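PDB 3IV0: SusD homolog from Bacteroides thetaiotaomicron VPI-5482, which is of unknown function but probably binds sugars at the bacterial outer membrane for uptake, as SusD proteins do. Local coordinates for residues S32-A36 with T37-R41; V94-T97 with A98-D101; E276-M280 with N281-S285. All coordinates share one frame; numbering follows the deposited sequence.

Contact 1 (S32-A36 with T37-R41)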
loop_
_atom_site.group_PDB
_atom_site.type_symbol
_atom_site.label_atom_id
_atom_site.label_comp_id
_atom_site.label_asym_id
_atom_site.label_seq_id
_atom_site.Cartn_x
_atom_site.Cartn_y
_atom_site.Cartn_z
ATOM N N SER A 32 6.834 -14.292 2.258
ATOM C CA SER A 32 5.621 -14.600 1.532
ATOM C C SER A 32 4.822 -13.345 1.204
ATOM O O SER A 32 4.313 -13.239 0.087
ATOM C CB SER A 32 4.730 -15.613 2.261
ATOM O OG SER A 32 5.360 -16.896 2.286
ATOM N N PHE A 33 4.744 -12.394 2.126
ATOM C CA PHE A 33 4.031 -11.151 1.837
ATOM C C PHE A 33 4.744 -10.421 0.704
ATOM O O PHE A 33 4.089 -9.881 -0.192
ATOM C CB PHE A 33 3.980 -10.293 3.074
ATOM C CG PHE A 33 3.158 -9.055 2.899
ATOM C CD1 PHE A 33 1.767 -9.102 3.008
ATOM C CD2 PHE A 33 3.743 -7.861 2.601
ATOM C CE1 PHE A 33 1.007 -7.944 2.851
ATOM C CE2 PHE A 33 2.979 -6.720 2.428
ATOM C CZ PHE A 33 1.617 -6.782 2.549
ATOM N N ARG A 34 6.063 -10.395 0.709
ATOM C CA ARG A 34 6.830 -9.786 -0.357
ATOM C C ARG A 34 6.544 -10.495 -1.676
ATOM O O ARG A 34 6.409 -9.856 -2.730
ATOM C CB ARG A 34 8.308 -9.839 -0.035
ATOM C CG ARG A 34 9.195 -9.391 -1.186
ATOM C CD ARG A 34 10.604 -9.196 -0.741
ATOM N NE ARG A 34 11.167 -10.402 -0.151
ATOM C CZ ARG A 34 12.243 -10.405 0.623
ATOM N NH1 ARG A 34 12.883 -9.294 0.908
ATOM N NH2 ARG A 34 12.683 -11.576 1.109
ATOM N N ASN A 35 6.525 -11.824 -1.679
ATOM C CA ASN A 35 6.202 -12.559 -2.896
ATOM C C ASN A 35 4.830 -12.218 -3.443
ATOM O O ASN A 35 4.677 -12.092 -4.670
ATOM C CB ASN A 35 6.340 -14.068 -2.659
ATOM C CG ASN A 35 7.777 -14.526 -2.647
ATOM O OD1 ASN A 35 8.644 -13.888 -3.202
ATOM N ND2 ASN A 35 8.007 -15.676 -2.001
ATOM N N ALA A 36 3.846 -12.103 -2.551
ATOM C CA ALA A 36 2.468 -11.830 -2.965
ATOM C C ALA A 36 2.299 -10.449 -3.561
ATOM O O ALA A 36 1.388 -10.241 -4.384
ATOM C CB ALA A 36 1.565 -11.964 -1.782
ATOM N N THR A 37 3.099 -9.494 -3.134
ATOM C CA THR A 37 2.893 -8.087 -3.487
ATOM C C THR A 37 3.817 -7.552 -4.558
ATOM O O THR A 37 3.399 -6.690 -5.342
ATOM C CB THR A 37 3.055 -7.210 -2.236
ATOM O OG1 THR A 37 4.300 -7.506 -1.614
ATOM C CG2 THR A 37 1.903 -7.411 -1.248
HETATM N N MSE A 38 5.070 -8.053 -4.582
HETATM C CA MSE A 38 6.197 -7.501 -5.359
HETATM C C MSE A 38 7.043 -8.482 -6.138
HETATM O O MSE A 38 7.582 -8.090 -7.173
HETATM C CB MSE A 38 7.134 -6.695 -4.438
HETATM C CG MSE A 38 6.500 -5.522 -3.663
HETATM SE SE MSE A 38 5.787 -4.108 -4.785
HETATM C CE MSE A 38 7.455 -3.581 -5.615
ATOM N N SER A 39 7.308 -9.656 -5.578
ATOM C CA SER A 39 8.372 -10.496 -6.111
ATOM C C SER A 39 7.899 -11.631 -6.983
ATOM O O SER A 39 8.667 -12.057 -7.844
ATOM C CB SER A 39 9.301 -10.972 -4.992
ATOM O OG SER A 39 10.021 -9.889 -4.444
ATOM N N GLN A 40 6.686 -12.124 -6.775
ATOM C CA GLN A 40 6.130 -13.166 -7.634
ATOM C C GLN A 40 4.945 -12.665 -8.462
ATOM O O GLN A 40 4.482 -13.385 -9.330
ATOM C CB GLN A 40 5.736 -14.404 -6.804
ATOM C CG GLN A 40 6.955 -15.151 -6.186
ATOM C CD GLN A 40 6.625 -16.408 -5.305
ATOM O OE1 GLN A 40 5.545 -16.557 -4.726
ATOM N NE2 GLN A 40 7.612 -17.297 -5.182
ATOM N N ARG A 41 4.392 -11.502 -8.076
ATOM C CA ARG A 41 3.253 -10.833 -8.765
ATOM C C ARG A 41 3.459 -9.325 -8.670
ATOM O O ARG A 41 3.908 -8.831 -7.635
ATOM C CB ARG A 41 1.907 -11.111 -8.080
ATOM C CG ARG A 41 1.399 -12.492 -8.148
ATOM C CD ARG A 41 1.939 -13.356 -6.999
ATOM N NE ARG A 41 1.570 -14.765 -7.141
ATOM C CZ ARG A 41 0.386 -15.258 -6.774
ATOM N NH1 ARG A 41 -0.524 -14.462 -6.235
ATOM N NH2 ARG A 41 0.098 -16.546 -6.960
HETATM O O HOH W 1 -0.519 -12.039 -4.857
#
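Thr37 reaches back one turn to Phe33 with both branches of its side chain, a compact example of how the last turn of a helix can be closed by a hydroxyl as well as by amides. With chi1 at 53°, OG1 stands between the backbone N and the carbonyl carbon, and from there the hydroxyl of Thr37, through OG1, donates to Phe33 O at 2.8 Å. The main-chain Thr37 N bond to the same oxygen is weak, and the hydroxyl thus reinforces it. The methyl takes the other direction: Thr37 CG2 sits over one face of the Phe33 ring, 4.0 Å from its centroid and displaced toward the rim, a CH-pi contact. A chi1 of -175° carries the Phe33 ring alongside Thr37, and chi2 of 81° turns its face to the methyl.

From here the coil widens into a pi-type turn. Arg34 O takes two amides from opposite faces of its carbonyl plane, Met38 N at 2.9 Å and Ser39 N at 3.0 Å, while Gln40 N meets a lone pair of Asn35 O in the carbonyl plane. The i to i+5 spacing also brings the side chains of Asn35 and Gln40 together: their amide planes are nearly parallel and lie stacked, Gln40 CD 3.5 Å from Asn35 CG. Ser39 OG rests against Arg34 CG. Beyond it the Arg34 guanidinium pairs with Glu276 and bonds Asn31 and Ala269 O. In one of its two conformers, Arg41 shares a water with Ala36 O through NH1 and forms a salt bridge with Asp93.

The turn ends helix 19-39. Phe33 presses on helix 117-142, where it meets Phe137 edge-to-face, Ala36 packs on helix 93-108, and Met38 touches Ile268 of strand 264-268.

Contact 2 (V94-T97 with A98-D101)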
loop_
_atom_site.group_PDB
_atom_site.type_symbol
_atom_site.label_atom_id
_atom_site.label_comp_id
_atom_site.label_asym_id
_atom_site.label_seq_id
_atom_site.Cartn_x
_atom_site.Cartn_y
_atom_site.Cartn_z
ATOM N N VAL A 94 -0.705 -16.892 -2.175
ATOM C CA VAL A 94 0.535 -16.525 -1.516
ATOM C C VAL A 94 0.280 -15.711 -0.259
ATOM O O VAL A 94 0.933 -15.912 0.756
ATOM C CB VAL A 94 1.479 -15.803 -2.458
ATOM C CG1 VAL A 94 2.802 -15.469 -1.725
ATOM C CG2 VAL A 94 1.749 -16.677 -3.704
ATOM N N PHE A 95 -0.719 -14.833 -0.271
ATOM C CA PHE A 95 -1.119 -14.160 0.973
ATOM C C PHE A 95 -1.563 -15.187 2.009
ATOM O O PHE A 95 -1.248 -15.031 3.206
ATOM C CB PHE A 95 -2.282 -13.179 0.722
ATOM C CG PHE A 95 -1.881 -11.936 -0.026
ATOM C CD1 PHE A 95 -1.134 -10.950 0.603
ATOM C CD2 PHE A 95 -2.308 -11.717 -1.327
ATOM C CE1 PHE A 95 -0.798 -9.801 -0.084
ATOM C CE2 PHE A 95 -1.952 -10.569 -1.990
ATOM C CZ PHE A 95 -1.239 -9.632 -1.370
ATOM N N TYR A 96 -2.327 -16.213 1.597
ATOM C CA TYR A 96 -2.717 -17.216 2.594
ATOM C C TYR A 96 -1.538 -18.070 3.097
ATOM O O TYR A 96 -1.591 -18.551 4.231
ATOM C CB TYR A 96 -3.867 -18.107 2.093
ATOM C CG TYR A 96 -5.211 -17.448 2.286
ATOM C CD1 TYR A 96 -5.772 -17.324 3.541
ATOM C CD2 TYR A 96 -5.879 -16.894 1.225
ATOM C CE1 TYR A 96 -6.947 -16.679 3.716
ATOM C CE2 TYR A 96 -7.067 -16.263 1.389
ATOM C CZ TYR A 96 -7.605 -16.166 2.627
ATOM O OH TYR A 96 -8.803 -15.494 2.752
ATOM N N THR A 97 -0.477 -18.200 2.326
ATOM C CA THR A 97 0.741 -18.827 2.858
ATOM C C THR A 97 1.261 -18.001 4.038
ATOM O O THR A 97 1.607 -18.563 5.075
ATOM C CB THR A 97 1.821 -18.976 1.778
ATOM O OG1 THR A 97 1.327 -19.769 0.699
ATOM C CG2 THR A 97 3.121 -19.628 2.335
ATOM N N ALA A 98 1.344 -16.675 3.892
ATOM C CA ALA A 98 1.712 -15.797 4.979
ATOM C C ALA A 98 0.787 -15.944 6.175
ATOM O O ALA A 98 1.231 -16.043 7.319
ATOM C CB ALA A 98 1.766 -14.322 4.485
ATOM N N ILE A 99 -0.505 -15.905 5.903
ATOM C CA ILE A 99 -1.515 -16.006 6.968
ATOM C C ILE A 99 -1.398 -17.325 7.723
ATOM O O ILE A 99 -1.408 -17.354 8.952
ATOM C CB ILE A 99 -2.948 -15.787 6.409
ATOM C CG1 ILE A 99 -3.152 -14.313 6.023
ATOM C CG2 ILE A 99 -4.015 -16.250 7.387
ATOM C CD1 ILE A 99 -4.266 -14.134 4.996
ATOM N N GLN A 100 -1.284 -18.418 6.986
ATOM C CA GLN A 100 -1.204 -19.726 7.625
ATOM C C GLN A 100 0.099 -19.879 8.415
ATOM O O GLN A 100 0.100 -20.487 9.488
ATOM C CB GLN A 100 -1.366 -20.854 6.597
ATOM C CG GLN A 100 -0.977 -22.250 7.102
ATOM C CD GLN A 100 -1.907 -22.809 8.182
ATOM O OE1 GLN A 100 -1.670 -22.651 9.390
ATOM N NE2 GLN A 100 -2.954 -23.498 7.746
ATOM N N ASP A 101 1.218 -19.358 7.919
ATOM C CA ASP A 101 2.455 -19.386 8.689
ATOM C C ASP A 101 2.373 -18.519 9.936
ATOM O O ASP A 101 2.892 -18.888 11.009
ATOM C CB ASP A 101 3.655 -19.100 7.812
ATOM C CG ASP A 101 3.948 -20.263 6.862
ATOM O OD1 ASP A 101 3.441 -21.397 7.093
ATOM O OD2 ASP A 101 4.667 -20.060 5.877
#
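Ile99 folds back along Tyr96, the two side chains lying side by side and pointing the same way, with Ile99 CD1 3.8 Å from Tyr96 CD1. The methyl meets the ring obliquely. The Ile99 CG1 branch lies beside its own backbone N (chi1 -71°), a course that also draws it close over the preceding turn, Ile99 CG1 being 3.5 Å from Phe95 O. This is the tightly packed side. Ile99 and Tyr96 both face helix 117-142, Ile99 touching Ser134 and Tyr135 and Tyr96 touching Ile138, while the phenol oxygen of Tyr96 is held by Pro146 O and its ring meets Trp92 edge-to-face.

The Thr97 and Asp101 flank is looser, although it borders helix 19-39, Thr97 touching Ser32 and Asp101 touching Ile29. The two run alongside one another, yet their nearest side-chain atoms, Thr97 CG2 and Asp101 OD2, stay 3.9 Å apart and make no polar bond. With chi1 at -59°, Thr97 turns OG1 back toward the preceding turn, where it is hydrogen-bonded with Asp93 O, and so presents its methyl to the carboxylate. In one of its two conformers the partly exposed Gln100 leads its amide away from the turn; the second conformer suggests some mobility.

Underneath runs an unbroken set of i to i+4 amide bonds, from Ala98 N to Val94 O at 3.3 Å through to Asp101 N to Thr97 O at 3.0 Å. Such regular, nearly straight bonding is that of an alpha-helix packed between helices 19-39 and 117-142, consistent with the TPR-like helical core of SusD-family proteins.

Contact 3 (E276-M280 with N281-S285)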
loop_
_atom_site.group_PDB
_atom_site.type_symbol
_atom_site.label_atom_id
_atom_site.label_comp_id
_atom_site.label_asym_id
_atom_site.label_seq_id
_atom_site.Cartn_x
_atom_site.Cartn_y
_atom_site.Cartn_z
ATOM N N GLU A 276 17.270 -10.536 -3.280
ATOM C CA GLU A 276 15.875 -10.285 -2.901
ATOM C C GLU A 276 15.421 -9.125 -3.775
ATOM O O GLU A 276 15.589 -7.947 -3.417
ATOM C CB GLU A 276 15.795 -9.950 -1.433
ATOM C CG GLU A 276 16.077 -11.158 -0.550
ATOM C CD GLU A 276 16.189 -10.811 0.921
ATOM O OE1 GLU A 276 16.938 -9.869 1.249
ATOM O OE2 GLU A 276 15.543 -11.503 1.751
ATOM N N ILE A 277 14.947 -9.470 -4.957
ATOM C CA ILE A 277 14.689 -8.510 -6.015
ATOM C C ILE A 277 13.241 -8.575 -6.431
ATOM O O ILE A 277 12.705 -9.620 -6.733
ATOM C CB ILE A 277 15.576 -8.789 -7.250
ATOM C CG1 ILE A 277 17.030 -8.942 -6.806
ATOM C CG2 ILE A 277 15.503 -7.667 -8.279
ATOM C CD1 ILE A 277 18.020 -9.210 -7.953
ATOM N N PHE A 278 12.599 -7.419 -6.456
ATOM C CA PHE A 278 11.230 -7.342 -6.914
ATOM C C PHE A 278 11.190 -7.579 -8.409
ATOM O O PHE A 278 12.133 -7.269 -9.088
ATOM C CB PHE A 278 10.662 -5.959 -6.630
ATOM C CG PHE A 278 10.672 -5.542 -5.137
ATOM C CD1 PHE A 278 10.558 -6.467 -4.085
ATOM C CD2 PHE A 278 10.715 -4.184 -4.813
ATOM C CE1 PHE A 278 10.527 -6.031 -2.787
ATOM C CE2 PHE A 278 10.678 -3.747 -3.512
ATOM C CZ PHE A 278 10.590 -4.664 -2.488
HETATM N N MSE A 279 10.064 -8.035 -8.923
HETATM C CA MSE A 279 9.886 -8.039 -10.359
HETATM C C MSE A 279 9.993 -6.625 -10.889
HETATM O O MSE A 279 9.461 -5.690 -10.285
HETATM C CB MSE A 279 8.515 -8.558 -10.703
HETATM C CG MSE A 279 8.363 -9.989 -10.525
HETATM SE SE MSE A 279 6.556 -10.631 -10.867
HETATM C CE MSE A 279 6.432 -10.096 -12.602
HETATM N N MSE A 280 10.665 -6.456 -12.014
HETATM C CA MSE A 280 10.750 -5.178 -12.641
HETATM C C MSE A 280 9.351 -4.560 -12.831
HETATM O O MSE A 280 9.130 -3.385 -12.512
HETATM C CB MSE A 280 11.449 -5.352 -13.977
HETATM C CG MSE A 280 11.659 -4.089 -14.660
HETATM SE SE MSE A 280 12.929 -4.200 -16.109
HETATM C CE MSE A 280 14.020 -4.687 -15.350
ATOM N N ASN A 281 8.417 -5.355 -13.328
ATOM C CA ASN A 281 7.071 -4.884 -13.648
ATOM C C ASN A 281 6.241 -4.582 -12.387
ATOM O O ASN A 281 5.202 -3.954 -12.446
ATOM C CB ASN A 281 6.371 -5.910 -14.555
ATOM C CG ASN A 281 5.134 -5.397 -15.245
ATOM O OD1 ASN A 281 5.024 -4.216 -15.690
ATOM N ND2 ASN A 281 4.202 -6.282 -15.392
ATOM N N ALA A 282 6.704 -5.076 -11.248
ATOM C CA ALA A 282 6.087 -4.791 -9.951
ATOM C C ALA A 282 6.464 -3.443 -9.357
ATOM O O ALA A 282 5.800 -2.936 -8.438
ATOM C CB ALA A 282 6.447 -5.875 -8.925
ATOM N N LYS A 283 7.562 -2.868 -9.850
ATOM C CA LYS A 283 8.083 -1.605 -9.342
ATOM C C LYS A 283 7.542 -0.476 -10.204
ATOM O O LYS A 283 7.922 -0.333 -11.379
ATOM C CB LYS A 283 9.606 -1.614 -9.350
ATOM C CG LYS A 283 10.156 -2.631 -8.351
ATOM C CD LYS A 283 11.670 -2.618 -8.269
ATOM C CE LYS A 283 12.282 -3.501 -9.320
ATOM N NZ LYS A 283 13.753 -3.743 -9.049
ATOM N N PHE A 284 6.706 0.358 -9.610
ATOM C CA PHE A 284 6.147 1.490 -10.331
ATOM C C PHE A 284 7.217 2.264 -11.075
ATOM O O PHE A 284 7.077 2.579 -12.290
ATOM C CB PHE A 284 5.443 2.408 -9.320
ATOM C CG PHE A 284 4.881 3.688 -9.897
ATOM C CD1 PHE A 284 3.629 3.692 -10.471
ATOM C CD2 PHE A 284 5.591 4.873 -9.845
ATOM C CE1 PHE A 284 3.070 4.858 -10.979
ATOM C CE2 PHE A 284 5.024 6.041 -10.362
ATOM C CZ PHE A 284 3.771 6.000 -10.945
ATOM N N SER A 285 8.303 2.560 -10.393
ATOM C CA SER A 285 9.382 3.334 -10.993
ATOM C C SER A 285 9.847 2.723 -12.337
ATOM O O SER A 285 10.114 3.462 -13.309
ATOM C CB SER A 285 10.542 3.455 -10.010
ATOM O OG SER A 285 11.511 4.387 -10.487
HETATM O O HOH W 2 13.993 -5.778 -10.791
#
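A short 3-10 turn joins an irregular loop to helix 284-287, and Met279 and Ala282 form its first link, illustrating how a tight turn pays for its narrow radius in bond geometry. Ala282 N donates to Met279 O at 3.0 Å and Lys283 N to Met280 O at 3.1 Å, both in the i to i+3 spacing that defines this helix type. In each case the donor stands well above the carbonyl plane, 66° out of it at Met279 O, rather than on a lone pair. The close coil also brings Met279 CB and Ala282 CB to 3.8 Å, a small apolar contact on one flank of the turn.

Lys283 supplies most of the remaining side-chain contact. Its aliphatic chain crosses the Phe278 side chain at about a right angle: Lys283 CG is 3.8 Å from Phe278 CB and comes up at the edge of the ring, near its plane. The ring itself extends away from the turn to pack on Arg34, Met38 and Ser39 of helix 19-39, and the Met279 backbone is hydrogen-bonded to that of Met38, which ties the loop to the same helix.

CG of Lys283 lies anti to the carbonyl carbon (chi1 -67°), and a bend at chi3 of -86° then swings Lys283 CE back across the loop, within 3.8 Å of Phe278 O. The ammonium of this buried residue is thereby brought to Thr356 OG1, with which it is hydrogen-bonded, and to a water. It also has a long, weak ion pair with Asp286. Its link to the loop backbone is indirect: the water accepts from Lys283 NZ at 2.7 Å and donates to Phe278 O at 2.9 Å.

The three contacts follow in series along the chain, and contact 1, at the end of helix 19-39, lies between the others in space. The centres of contacts 1 and 2 are about 11 Å apart, those of contacts 1 and 3 about 10 Å. Contacts 2 and 3, with centres about 21 Å apart, do not touch. Toward 94-101, on helix 93-108, the closest pairs are packing alone, with Ala36 CB against Phe95 CE1 at 3.6 Å. Toward 276-285, packing is joined by the Arg34–Glu276 salt bridge and a probable backbone hydrogen bond between Met38 and Met279. One helix end thus connects helix 93-108 to a loop far along the sequence.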